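Local coordinates for cephalosporin acylase (Bacillus halodurans, PDB 2NLZ), which is probably an N-terminal nucleophile hydrolase of the gamma-glutamyltranspeptidase family, named a cephalosporin acylase, although its function has not been established, at residues R90-T96 with L411-R416. The protein carries 1 engineered substitution. Numbering follows the deposited sequence.
Sequences RAPMSLT and LKPGKR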
loop_
_atom_site.group_PDB
_atom_site.type_symbol
_atom_site.label_atom_id
_atom_site.label_comp_id
_atom_site.label_asym_id
_atom_site.label_seq_id
_atom_site.Cartn_x
_atom_site.Cartn_y
_atom_site.Cartn_z
ATOM N N ARG D 90 -45.630 -8.653 -13.117
ATOM C CA ARG D 90 -45.766 -10.095 -13.271
ATOM C C ARG D 90 -45.549 -10.547 -14.720
ATOM O O ARG D 90 -45.461 -9.715 -15.628
ATOM C CB ARG D 90 -47.103 -10.585 -12.687
ATOM C CG ARG D 90 -48.351 -9.793 -13.102
ATOM C CD ARG D 90 -49.309 -9.584 -11.925
ATOM N NE ARG D 90 -49.213 -10.639 -10.918
ATOM C CZ ARG D 90 -49.474 -10.493 -9.618
ATOM N NH1 ARG D 90 -49.340 -11.529 -8.803
ATOM N NH2 ARG D 90 -49.854 -9.323 -9.117
ATOM N N ALA D 91 -45.437 -11.864 -14.910
ATOM C CA ALA D 91 -45.217 -12.475 -16.216
ATOM C C ALA D 91 -46.470 -12.370 -17.053
ATOM O O ALA D 91 -47.573 -12.370 -16.504
ATOM C CB ALA D 91 -44.839 -13.935 -16.051
ATOM N N PRO D 92 -46.310 -12.276 -18.385
ATOM C CA PRO D 92 -47.449 -12.270 -19.304
ATOM C C PRO D 92 -48.374 -13.460 -19.097
ATOM O O PRO D 92 -47.914 -14.553 -18.755
ATOM C CB PRO D 92 -46.791 -12.359 -20.679
ATOM C CG PRO D 92 -45.475 -11.738 -20.490
ATOM C CD PRO D 92 -45.035 -12.139 -19.110
ATOM N N MET D 93 -49.669 -13.241 -19.309
ATOM C CA MET D 93 -50.674 -14.250 -19.002
ATOM C C MET D 93 -50.649 -15.399 -20.009
ATOM O O MET D 93 -51.153 -16.493 -19.736
ATOM C CB MET D 93 -52.060 -13.613 -18.924
ATOM C CG MET D 93 -53.012 -14.317 -17.971
ATOM S SD MET D 93 -52.488 -14.228 -16.250
ATOM C CE MET D 93 -52.927 -12.533 -15.838
ATOM N N SER D 94 -50.046 -15.150 -21.165
ATOM C CA SER D 94 -49.855 -16.198 -22.163
ATOM C C SER D 94 -48.507 -16.937 -22.032
ATOM O O SER D 94 -48.252 -17.903 -22.756
ATOM C CB SER D 94 -50.042 -15.630 -23.576
ATOM O OG SER D 94 -49.275 -14.452 -23.770
ATOM N N LEU D 95 -47.657 -16.492 -21.106
ATOM C CA LEU D 95 -46.335 -17.096 -20.908
ATOM C C LEU D 95 -46.409 -18.254 -19.919
ATOM O O LEU D 95 -46.427 -18.049 -18.705
ATOM C CB LEU D 95 -45.328 -16.056 -20.411
ATOM C CG LEU D 95 -43.901 -15.980 -20.981
ATOM C CD1 LEU D 95 -42.972 -15.287 -19.989
ATOM C CD2 LEU D 95 -43.330 -17.325 -21.398
ATOM N N THR D 96 -46.456 -19.471 -20.449
ATOM C CA THR D 96 -46.515 -20.667 -19.623
ATOM C C THR D 96 -45.256 -21.493 -19.821
ATOM O O THR D 96 -44.490 -21.257 -20.754
ATOM C CB THR D 96 -47.749 -21.545 -19.941
ATOM O OG1 THR D 96 -47.733 -21.934 -21.322
ATOM C CG2 THR D 96 -49.047 -20.804 -19.633
ATOM N N LEU D 411 -41.868 -20.911 -13.725
ATOM C CA LEU D 411 -42.603 -19.970 -14.567
ATOM C C LEU D 411 -44.083 -20.303 -14.590
ATOM O O LEU D 411 -44.479 -21.423 -14.908
ATOM C CB LEU D 411 -42.045 -19.962 -15.990
ATOM C CG LEU D 411 -42.789 -19.213 -17.097
ATOM C CD1 LEU D 411 -42.920 -17.734 -16.798
ATOM C CD2 LEU D 411 -42.068 -19.415 -18.419
ATOM N N LYS D 412 -44.887 -19.310 -14.237
ATOM C CA LYS D 412 -46.332 -19.417 -14.251
ATOM C C LYS D 412 -46.856 -18.114 -14.849
ATOM O O LYS D 412 -46.249 -17.060 -14.651
ATOM C CB LYS D 412 -46.846 -19.583 -12.821
ATOM C CG LYS D 412 -47.965 -20.597 -12.647
ATOM C CD LYS D 412 -47.426 -21.953 -12.202
ATOM C CE LYS D 412 -48.555 -22.858 -11.737
ATOM N NZ LYS D 412 -48.051 -24.045 -11.006
ATOM N N PRO D 413 -47.962 -18.175 -15.613
ATOM C CA PRO D 413 -48.550 -16.943 -16.134
ATOM C C PRO D 413 -49.067 -16.071 -15.007
ATOM O O PRO D 413 -49.690 -16.581 -14.081
ATOM C CB PRO D 413 -49.718 -17.443 -16.990
ATOM C CG PRO D 413 -50.013 -18.815 -16.498
ATOM C CD PRO D 413 -48.698 -19.370 -16.060
ATOM N N GLY D 414 -48.772 -14.774 -15.068
ATOM C CA GLY D 414 -49.267 -13.817 -14.082
ATOM C C GLY D 414 -48.564 -13.879 -12.747
ATOM O O GLY D 414 -49.041 -13.330 -11.761
ATOM N N LYS D 415 -47.424 -14.555 -12.719
ATOM C CA LYS D 415 -46.626 -14.683 -11.511
ATOM C C LYS D 415 -45.427 -13.747 -11.627
ATOM O O LYS D 415 -44.898 -13.562 -12.718
ATOM C CB LYS D 415 -46.168 -16.133 -11.376
ATOM C CG LYS D 415 -45.206 -16.418 -10.234
ATOM C CD LYS D 415 -44.670 -17.837 -10.335
ATOM C CE LYS D 415 -44.003 -18.269 -9.053
ATOM N NZ LYS D 415 -43.377 -19.594 -9.185
ATOM N N ARG D 416 -45.001 -13.135 -10.527
ATOM C CA ARG D 416 -43.747 -12.382 -10.568
ATOM C C ARG D 416 -42.609 -13.171 -9.917
ATOM O O ARG D 416 -42.824 -13.899 -8.941
ATOM C CB ARG D 416 -43.903 -10.979 -9.979
ATOM C CG ARG D 416 -44.523 -10.972 -8.625
ATOM C CD ARG D 416 -45.646 -9.965 -8.537
ATOM N NE ARG D 416 -46.351 -10.134 -7.269
ATOM C CZ ARG D 416 -46.434 -9.199 -6.328
ATOM N NH1 ARG D 416 -45.871 -8.008 -6.516
ATOM N NH2 ARG D 416 -47.087 -9.449 -5.204
#
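R90 reaches across to the type II turn K412-K415, where its NE donates a nearly straight bond (160°) to G414 O at 2.8 Å. The acceptor lies close to the guanidinium plane, whereas NE stands well above the carbonyl plane. The R90 side chain gets there by bending at chi2 and chi3, beginning with CG between the backbone N and the carbonyl carbon (chi1 48°). R416 CD sits over the centre of one face of this guanidinium, and the two guanidinium planes are 38° apart. R90 NH1 and R416 NE lie 3.6 Å apart beside a shared carboxylate: E317 forms a salt bridge with R416 NE and a long, weak ion pair with R90 NH1.

A91 N donates to K415 O (2.8 Å), and G414 N returns a weak bond to A91 O. Further along, P413 packs its CG against T96 CG2 at 3.8 Å, while L411 brings CD2 to 3.9 Å from L95 CD2; these two leucines cross at about a right angle. The contact thus joins the loop between strand 81-87 and helix 97-101, whose N-cap T96 accepts a bond from A99 N on its OG1, to the loop preceding strand 424-428.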